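Local coordinates for dipeptidase AC. Metallo peptidase. MEROPS family M19 (Rhodobacter sphaeroides, PDB 3LY0), which probably hydrolyses dipeptides as a zinc-dependent dipeptidase, and here holds a phosphinate mimic of L-Ala-D-Ala at its two-zinc centre, at residues Val176-Leu190 with Ser211-Arg223. Sequence-based numbering, arbitrary orientation.
With ZN (zinc ion), chain E; LY0 ((2R)-3-[(R)-[(1R)-1-aminoethyl](hydroxy)phosphoryl]-2-methylpropanoic acid), chain C.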
ATOM      1  N   VAL A 176       9.086 -10.453  -3.468  1.00 10.62           N
ATOM      2  CA  VAL A 176       9.163 -11.608  -2.591  1.00 10.16           C
ATOM      3  C   VAL A 176       7.999 -12.538  -2.855  1.00 11.92           C
ATOM      4  O   VAL A 176       6.887 -12.095  -3.109  1.00 11.63           O
ATOM      5  CB  VAL A 176       9.151 -11.219  -1.081  1.00 10.33           C
ATOM      6  CG1 VAL A 176      10.361 -10.383  -0.723  1.00 11.53           C
ATOM      7  CG2 VAL A 176       7.832 -10.527  -0.679  1.00 10.90           C
ATOM      8  N   PRO A 177       8.242 -13.849  -2.792  1.00 12.43           N
ATOM      9  CA  PRO A 177       7.099 -14.753  -2.720  1.00 11.94           C
ATOM     10  C   PRO A 177       6.464 -14.628  -1.346  1.00 12.30           C
ATOM     11  O   PRO A 177       7.143 -14.197  -0.404  1.00 14.79           O
ATOM     12  CB  PRO A 177       7.749 -16.133  -2.857  1.00 13.80           C
ATOM     13  CG  PRO A 177       9.122 -15.936  -2.275  1.00 17.44           C
ATOM     14  CD  PRO A 177       9.530 -14.561  -2.714  1.00 15.87           C
ATOM     15  N   PHE A 178       5.193 -14.983  -1.223  1.00 11.29           N
ATOM     16  CA  PHE A 178       4.548 -15.014   0.086  1.00 12.61           C
ATOM     17  C   PHE A 178       4.983 -16.262   0.829  1.00 12.51           C
ATOM     18  O   PHE A 178       4.694 -17.378   0.397  1.00 14.65           O
ATOM     19  CB  PHE A 178       3.033 -15.005  -0.064  1.00 14.31           C
ATOM     20  CG  PHE A 178       2.511 -13.770  -0.715  1.00 13.32           C
ATOM     21  CD1 PHE A 178       2.400 -12.590   0.008  1.00 15.53           C
ATOM     22  CD2 PHE A 178       2.154 -13.775  -2.054  1.00 15.30           C
ATOM     23  CE1 PHE A 178       1.930 -11.440  -0.592  1.00 12.83           C
ATOM     24  CE2 PHE A 178       1.678 -12.629  -2.658  1.00 15.42           C
ATOM     25  CZ  PHE A 178       1.568 -11.457  -1.927  1.00 15.23           C
ATOM     26  N   ARG A 179       5.683 -16.073   1.943  1.00 12.38           N
ATOM     27  CA  ARG A 179       6.202 -17.199   2.707  1.00 12.65           C
ATOM     28  C   ARG A 179       6.235 -16.852   4.187  1.00 13.44           C
ATOM     29  O   ARG A 179       6.440 -15.702   4.561  1.00 12.53           O
ATOM     30  CB  ARG A 179       7.607 -17.535   2.208  1.00 13.95           C
ATOM     31  CG  ARG A 179       8.407 -18.492   3.054  1.00 19.55           C
ATOM     32  CD  ARG A 179       9.803 -18.631   2.461  1.00 25.13           C
ATOM     33  NE  ARG A 179       9.737 -19.113   1.085  1.00 25.43           N
ATOM     34  CZ  ARG A 179      10.480 -18.667   0.074  1.00 26.30           C
ATOM     35  NH1 ARG A 179      11.388 -17.716   0.257  1.00 27.98           N
ATOM     36  NH2 ARG A 179      10.326 -19.190  -1.130  1.00 32.00           N
ATOM     37  N   PHE A 180       6.028 -17.850   5.038  1.00 13.22           N
ATOM     38  CA  PHE A 180       6.204 -17.671   6.476  1.00 13.39           C
ATOM     39  C   PHE A 180       6.642 -18.994   7.088  1.00 12.85           C
ATOM     40  O   PHE A 180       6.010 -20.011   6.830  1.00 14.76           O
ATOM     41  CB  PHE A 180       4.905 -17.237   7.154  1.00 12.55           C
ATOM     42  CG  PHE A 180       5.070 -16.945   8.624  1.00 11.83           C
ATOM     43  CD1 PHE A 180       5.291 -15.646   9.061  1.00 12.70           C
ATOM     44  CD2 PHE A 180       5.045 -17.971   9.561  1.00 12.91           C
ATOM     45  CE1 PHE A 180       5.462 -15.374  10.400  1.00 15.07           C
ATOM     46  CE2 PHE A 180       5.221 -17.710  10.914  1.00 14.70           C
ATOM     47  CZ  PHE A 180       5.430 -16.405  11.340  1.00 15.42           C
ATOM     48  N   PRO A 181       7.715 -18.985   7.894  1.00 13.17           N
ATOM     49  CA  PRO A 181       8.579 -17.832   8.144  1.00 11.76           C
ATOM     50  C   PRO A 181       9.635 -17.745   7.048  1.00 12.72           C
ATOM     51  O   PRO A 181       9.925 -18.745   6.387  1.00 14.11           O
ATOM     52  CB  PRO A 181       9.237 -18.194   9.478  1.00 11.50           C
ATOM     53  CG  PRO A 181       9.371 -19.667   9.396  1.00 14.18           C
ATOM     54  CD  PRO A 181       8.090 -20.133   8.750  1.00 11.65           C
ATOM     55  N   GLY A 182      10.196 -16.565   6.831  1.00 12.07           N
ATOM     56  CA  GLY A 182      11.286 -16.448   5.890  1.00 14.92           C
ATOM     57  C   GLY A 182      11.846 -15.047   5.800  1.00 13.19           C
ATOM     58  O   GLY A 182      11.166 -14.074   6.117  1.00 13.49           O
ATOM     59  N   SER A 183      13.096 -14.965   5.363  1.00 13.97           N
ATOM     60  CA  SER A 183      13.791 -13.710   5.149  1.00 13.20           C
ATOM     61  C   SER A 183      13.261 -13.034   3.887  1.00 13.61           C
ATOM     62  O   SER A 183      12.840 -13.711   2.957  1.00 13.53           O
ATOM     63  CB  SER A 183      15.283 -13.998   4.977  1.00 16.39           C
ATOM     64  OG  SER A 183      15.978 -12.934   4.355  1.00 20.39           O
ATOM     65  N   PRO A 184      13.287 -11.694   3.846  1.00 13.07           N
ATOM     66  CA  PRO A 184      12.927 -10.988   2.609  1.00 11.47           C
ATOM     67  C   PRO A 184      13.989 -11.141   1.515  1.00 12.52           C
ATOM     68  O   PRO A 184      13.780 -10.682   0.398  1.00 11.75           O
ATOM     69  CB  PRO A 184      12.851  -9.518   3.037  1.00 12.22           C
ATOM     70  CG  PRO A 184      12.974  -9.491   4.497  1.00 18.02           C
ATOM     71  CD  PRO A 184      13.610 -10.774   4.945  1.00 13.06           C
ATOM     72  N   ASP A 185      15.116 -11.775   1.821  1.00 13.03           N
ATOM     73  CA  ASP A 185      16.174 -11.955   0.824  1.00 14.36           C
ATOM     74  C   ASP A 185      15.892 -13.196  -0.008  1.00 15.83           C
ATOM     75  O   ASP A 185      16.511 -14.246   0.176  1.00 16.91           O
ATOM     76  CB  ASP A 185      17.539 -12.045   1.514  1.00 15.48           C
ATOM     77  CG  ASP A 185      18.696 -12.008   0.539  1.00 18.70           C
ATOM     78  OD1 ASP A 185      18.471 -11.782  -0.668  1.00 19.51           O
ATOM     79  OD2 ASP A 185      19.848 -12.208   0.987  1.00 21.59           O
ATOM     80  N   THR A 186      14.957 -13.058  -0.941  1.00 13.84           N
ATOM     81  CA  THR A 186      14.401 -14.198  -1.657  1.00 13.60           C
ATOM     82  C   THR A 186      14.871 -14.338  -3.101  1.00 13.33           C
ATOM     83  O   THR A 186      14.554 -15.329  -3.767  1.00 15.90           O
ATOM     84  CB  THR A 186      12.871 -14.139  -1.649  1.00 12.89           C
ATOM     85  OG1 THR A 186      12.448 -12.891  -2.225  1.00 13.26           O
ATOM     86  CG2 THR A 186      12.346 -14.226  -0.233  1.00 14.34           C
ATOM     87  N   GLY A 187      15.614 -13.349  -3.588  1.00 13.14           N
ATOM     88  CA  GLY A 187      16.077 -13.390  -4.968  1.00 14.47           C
ATOM     89  C   GLY A 187      16.968 -12.247  -5.416  1.00 13.73           C
ATOM     90  O   GLY A 187      17.560 -11.530  -4.603  1.00 15.21           O
ATOM     91  N   GLU A 188      17.053 -12.072  -6.734  1.00 15.10           N
ATOM     92  CA  GLU A 188      17.963 -11.102  -7.322  1.00 16.02           C
ATOM     93  C   GLU A 188      17.482  -9.666  -7.169  1.00 14.12           C
ATOM     94  O   GLU A 188      16.294  -9.412  -6.955  1.00 14.17           O
ATOM     95  CB  GLU A 188      18.168 -11.403  -8.808  1.00 16.43           C
ATOM     96  CG  GLU A 188      18.783 -12.761  -9.091  1.00 21.53           C
ATOM     97  CD  GLU A 188      18.901 -13.051 -10.578  1.00 30.40           C
ATOM     98  OE1 GLU A 188      19.418 -14.133 -10.930  1.00 39.31           O
ATOM     99  OE2 GLU A 188      18.480 -12.201 -11.397  1.00 34.19           O
ATOM    100  N   GLY A 189      18.413  -8.727  -7.282  1.00 14.99           N
ATOM    101  CA  GLY A 189      18.088  -7.320  -7.184  1.00 13.90           C
ATOM    102  C   GLY A 189      17.524  -6.726  -8.461  1.00 13.35           C
ATOM    103  O   GLY A 189      17.030  -7.447  -9.332  1.00 13.43           O
ATOM    104  N   LEU A 190      17.588  -5.404  -8.552  1.00 13.46           N
ATOM    105  CA  LEU A 190      17.064  -4.689  -9.704  1.00 12.38           C
ATOM    106  C   LEU A 190      17.835  -5.049 -10.959  1.00 13.40           C
ATOM    107  O   LEU A 190      19.042  -5.316 -10.916  1.00 15.67           O
ATOM    108  CB  LEU A 190      17.155  -3.181  -9.502  1.00 14.85           C
ATOM    109  CG  LEU A 190      16.343  -2.610  -8.341  1.00 12.98           C
ATOM    110  CD1 LEU A 190      16.455  -1.104  -8.331  1.00 16.66           C
ATOM    111  CD2 LEU A 190      14.883  -3.066  -8.427  1.00 15.18           C
ATOM    112  N   SER A 211       7.300  -1.835  -0.782  1.00  9.89           N
ATOM    113  CA  SER A 211       6.492  -2.996  -0.408  1.00  9.34           C
ATOM    114  C   SER A 211       6.453  -3.996  -1.570  1.00  8.68           C
ATOM    115  O   SER A 211       6.197  -3.620  -2.721  1.00  9.55           O
ATOM    116  CB  SER A 211       5.068  -2.599   0.014  1.00  9.35           C
ATOM    117  OG  SER A 211       5.070  -1.852   1.224  1.00  8.55           O
ATOM    118  N   HIS A 212       6.743  -5.252  -1.231  1.00 10.15           N
ATOM    119  CA  HIS A 212       6.863  -6.397  -2.160  1.00  8.50           C
ATOM    120  C   HIS A 212       8.246  -6.609  -2.728  1.00  9.74           C
ATOM    121  O   HIS A 212       8.556  -7.715  -3.143  1.00  9.54           O
ATOM    122  CB  HIS A 212       5.861  -6.354  -3.316  1.00  9.16           C
ATOM    123  CG  HIS A 212       4.448  -6.533  -2.880  1.00 10.03           C
ATOM    124  ND1 HIS A 212       3.876  -7.775  -2.713  1.00  9.44           N
ATOM    125  CD2 HIS A 212       3.482  -5.625  -2.603  1.00 10.98           C
ATOM    126  CE1 HIS A 212       2.624  -7.623  -2.314  1.00  9.49           C
ATOM    127  NE2 HIS A 212       2.355  -6.328  -2.264  1.00 10.35           N
ATOM    128  N   LEU A 213       9.058  -5.560  -2.780  1.00  9.98           N
ATOM    129  CA  LEU A 213      10.405  -5.690  -3.325  1.00  9.31           C
ATOM    130  C   LEU A 213      11.227  -6.563  -2.384  1.00 10.85           C
ATOM    131  O   LEU A 213      11.114  -6.444  -1.172  1.00 11.10           O
ATOM    132  CB  LEU A 213      11.036  -4.310  -3.481  1.00 12.11           C
ATOM    133  CG  LEU A 213      12.331  -4.220  -4.294  1.00 10.87           C
ATOM    134  CD1 LEU A 213      12.184  -4.797  -5.704  1.00 12.13           C
ATOM    135  CD2 LEU A 213      12.782  -2.779  -4.352  1.00 13.49           C
ATOM    136  N   ASN A 214      12.028  -7.461  -2.949  1.00 11.03           N
ATOM    137  CA  ASN A 214      12.882  -8.298  -2.117  1.00 10.83           C
ATOM    138  C   ASN A 214      14.058  -7.501  -1.546  1.00 10.83           C
ATOM    139  O   ASN A 214      14.231  -6.314  -1.833  1.00 11.63           O
ATOM    140  CB  ASN A 214      13.314  -9.570  -2.859  1.00 11.14           C
ATOM    141  CG  ASN A 214      14.284  -9.307  -4.010  1.00 10.24           C
ATOM    142  OD1 ASN A 214      14.923  -8.250  -4.099  1.00 11.95           O
ATOM    143  ND2 ASN A 214      14.406 -10.303  -4.898  1.00 11.68           N
ATOM    144  N   GLU A 215      14.851  -8.149  -0.704  1.00 10.69           N
ATOM    145  CA  GLU A 215      15.855  -7.417   0.055  1.00 11.97           C
ATOM    146  C   GLU A 215      16.973  -6.863  -0.834  1.00 11.22           C
ATOM    147  O   GLU A 215      17.461  -5.745  -0.626  1.00 11.62           O
ATOM    148  CB  GLU A 215      16.433  -8.292   1.170  1.00 11.88           C
ATOM    149  CG  GLU A 215      17.282  -7.504   2.160  1.00 13.93           C
ATOM    150  CD  GLU A 215      17.597  -8.259   3.437  1.00 17.07           C
ATOM    151  OE1 GLU A 215      17.033  -9.342   3.656  1.00 18.51           O
ATOM    152  OE2 GLU A 215      18.408  -7.741   4.228  1.00 21.00           O
ATOM    153  N   LYS A 216      17.376  -7.634  -1.835  1.00 12.14           N
ATOM    154  CA  LYS A 216      18.420  -7.147  -2.733  1.00 12.64           C
ATOM    155  C   LYS A 216      17.920  -5.954  -3.537  1.00 13.07           C
ATOM    156  O   LYS A 216      18.652  -4.985  -3.725  1.00 13.33           O
ATOM    157  CB  LYS A 216      18.944  -8.250  -3.654  1.00 14.63           C
ATOM    158  CG  LYS A 216      19.768  -9.300  -2.917  1.00 14.29           C
ATOM    159  CD  LYS A 216      20.417 -10.286  -3.885  1.00 21.72           C
ATOM    160  CE  LYS A 216      21.110 -11.435  -3.147  1.00 25.28           C
ATOM    161  NZ  LYS A 216      20.162 -12.519  -2.748  1.00 25.15           N
ATOM    162  N   GLY A 217      16.668  -6.013  -3.982  1.00 11.80           N
ATOM    163  CA  GLY A 217      16.096  -4.893  -4.717  1.00 10.90           C
ATOM    164  C   GLY A 217      15.981  -3.678  -3.811  1.00 10.44           C
ATOM    165  O   GLY A 217      16.255  -2.544  -4.221  1.00 11.73           O
ATOM    166  N   PHE A 218      15.578  -3.925  -2.562  1.00 10.88           N
ATOM    167  CA  PHE A 218      15.495  -2.876  -1.557  1.00 11.58           C
ATOM    168  C   PHE A 218      16.857  -2.198  -1.385  1.00 11.35           C
ATOM    169  O   PHE A 218      16.958  -0.973  -1.366  1.00 11.85           O
ATOM    170  CB  PHE A 218      15.014  -3.493  -0.236  1.00 11.77           C
ATOM    171  CG  PHE A 218      14.996  -2.537   0.929  1.00 11.36           C
ATOM    172  CD1 PHE A 218      13.806  -1.980   1.369  1.00 13.05           C
ATOM    173  CD2 PHE A 218      16.174  -2.214   1.596  1.00 16.01           C
ATOM    174  CE1 PHE A 218      13.790  -1.106   2.461  1.00 14.94           C
ATOM    175  CE2 PHE A 218      16.166  -1.341   2.682  1.00 17.33           C
ATOM    176  CZ  PHE A 218      14.980  -0.785   3.109  1.00 15.88           C
ATOM    177  N   ASP A 219      17.908  -3.003  -1.256  1.00 12.11           N
ATOM    178  CA  ASP A 219      19.249  -2.445  -1.106  1.00 15.28           C
ATOM    179  C   ASP A 219      19.643  -1.574  -2.304  1.00 14.93           C
ATOM    180  O   ASP A 219      20.293  -0.544  -2.142  1.00 15.28           O
ATOM    181  CB  ASP A 219      20.282  -3.557  -0.905  1.00 14.08           C
ATOM    182  CG  ASP A 219      20.189  -4.210   0.466  1.00 18.36           C
ATOM    183  OD1 ASP A 219      19.566  -3.625   1.378  1.00 18.60           O
ATOM    184  OD2 ASP A 219      20.748  -5.311   0.629  1.00 21.21           O
ATOM    185  N   ASP A 220      19.254  -2.004  -3.499  1.00 13.37           N
ATOM    186  CA  ASP A 220      19.519  -1.247  -4.718  1.00 13.66           C
ATOM    187  C   ASP A 220      18.822   0.111  -4.687  1.00 14.47           C
ATOM    188  O   ASP A 220      19.422   1.140  -4.986  1.00 14.68           O
ATOM    189  CB  ASP A 220      19.082  -2.044  -5.949  1.00 16.15           C
ATOM    190  CG  ASP A 220      20.015  -3.204  -6.262  1.00 16.01           C
ATOM    191  OD1 ASP A 220      21.182  -3.193  -5.797  1.00 19.92           O
ATOM    192  OD2 ASP A 220      19.581  -4.136  -6.970  1.00 15.79           O
ATOM    193  N   VAL A 221      17.550   0.126  -4.296  1.00 14.76           N
ATOM    194  CA  VAL A 221      16.838   1.392  -4.214  1.00 14.79           C
ATOM    195  C   VAL A 221      17.458   2.287  -3.142  1.00 11.67           C
ATOM    196  O   VAL A 221      17.628   3.490  -3.343  1.00 12.76           O
ATOM    197  CB  VAL A 221      15.337   1.196  -3.947  1.00 12.53           C
ATOM    198  CG1 VAL A 221      14.643   2.550  -3.863  1.00 14.45           C
ATOM    199  CG2 VAL A 221      14.726   0.337  -5.037  1.00 13.44           C
ATOM    200  N   ALA A 222      17.813   1.696  -2.000  1.00 11.99           N
ATOM    201  CA  ALA A 222      18.435   2.475  -0.934  1.00 14.77           C
ATOM    202  C   ALA A 222      19.727   3.138  -1.399  1.00 13.03           C
ATOM    203  O   ALA A 222      20.062   4.239  -0.969  1.00 15.09           O
ATOM    204  CB  ALA A 222      18.701   1.593   0.269  1.00 13.90           C
ATOM    205  N   ARG A 223      20.452   2.451  -2.274  1.00 14.51           N
ATOM    206  CA  ARG A 223      21.719   2.962  -2.783  1.00 15.70           C
ATOM    207  C   ARG A 223      21.512   4.019  -3.869  1.00 17.58           C
ATOM    208  O   ARG A 223      22.291   4.963  -3.977  1.00 17.77           O
ATOM    209  CB  ARG A 223      22.554   1.803  -3.328  1.00 18.48           C
ATOM    210  CG  ARG A 223      23.937   2.212  -3.827  1.00 23.31           C
ATOM    211  CD  ARG A 223      24.736   1.006  -4.313  1.00 26.68           C
ATOM    212  NE  ARG A 223      24.234   0.499  -5.586  1.00 32.49           N
ATOM    213  CZ  ARG A 223      23.535  -0.625  -5.725  1.00 26.73           C
ATOM    214  NH1 ARG A 223      23.257  -1.376  -4.666  1.00 26.08           N
ATOM    215  NH2 ARG A 223      23.121  -0.998  -6.930  1.00 29.39           N
TER
HETATM  216 ZN    ZN E 365       0.425  -5.392  -1.783  0.65  9.35          ZN
HETATM  217  P   LY0 C 363      -1.908  -6.867  -2.033  1.00 12.30           P
HETATM  218  C1  LY0 C 363      -3.175  -8.513  -3.901  1.00 16.69           C
HETATM  219  N1  LY0 C 363      -3.030  -6.077  -4.339  1.00 11.58           N
HETATM  220  C2  LY0 C 363      -3.171  -7.112  -3.329  1.00 13.43           C
HETATM  221  C4  LY0 C 363      -2.303  -7.889  -0.559  1.00 13.75           C
HETATM  222  C5  LY0 C 363      -1.160  -8.697  -0.011  1.00 13.92           C
HETATM  223  C6  LY0 C 363       0.107  -7.899   0.132  1.00 12.37           C
HETATM  224  C7  LY0 C 363      -1.508  -9.540   1.189  1.00 16.28           C
HETATM  225  O31 LY0 C 363      -1.930  -5.389  -1.723  1.00 12.01           O
HETATM  226  O32 LY0 C 363      -0.503  -7.228  -2.622  1.00 11.45           O
HETATM  227  O61 LY0 C 363       1.277  -8.553   0.339  1.00 12.92           O
HETATM  228  O62 LY0 C 363       0.112  -6.660   0.033  1.00 11.69           O
HETATM  229  O   HOH W   1      17.402 -11.040   5.801  1.00 23.73           O
HETATM  230  O   HOH W   2      16.639 -10.492  -2.229  1.00 13.09           O
HETATM  231  O   HOH W   3      12.414 -12.587  -4.976  1.00 13.64           O
HETATM  232  O   HOH W   4      21.124  -3.607  -9.362  1.00 27.29           O
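N214 and the loop 176-190 illustrate how one amide can serve both a helix start and a neighbouring loop. As N-cap of helix 215-224, N214 accepts from G217 N through OD1, while ND2 donates to E188 O at 2.9 Å; E188 O lies in the plane of the N214 amide, ND2 above the E188 carbonyl plane. N214 CG sits between backbone N and carbonyl carbon (chi1 69°), letting OD1 reach back to the helix. E215 N, in the first turn, donates to P184 O at 3.0 Å. On the buried flank, V176 lays CG1 against N214 CA at 3.6 Å, and V176 N donates to H212 O at 2.8 Å. Further along, L190 N donates to D220 OD2 at 2.8 Å, and the leucine runs alongside D220 CB, its CD1 touching V221 CG2.

The outer side is looser and wet: K216 bends at its last torsion to bring NZ to D185 OD1 at 2.8 Å, and water joins D185 OD1 and G187 O to K216 N.

Inward, H212 NE2 binds zinc with E139 and H233, F178 CZ lying at the imidazole edge and S167 bonded to ND1. The loop, through F178, also borders the inhibitor pocket, and its V176 N bond likely steadies the backbone of this zinc ligand.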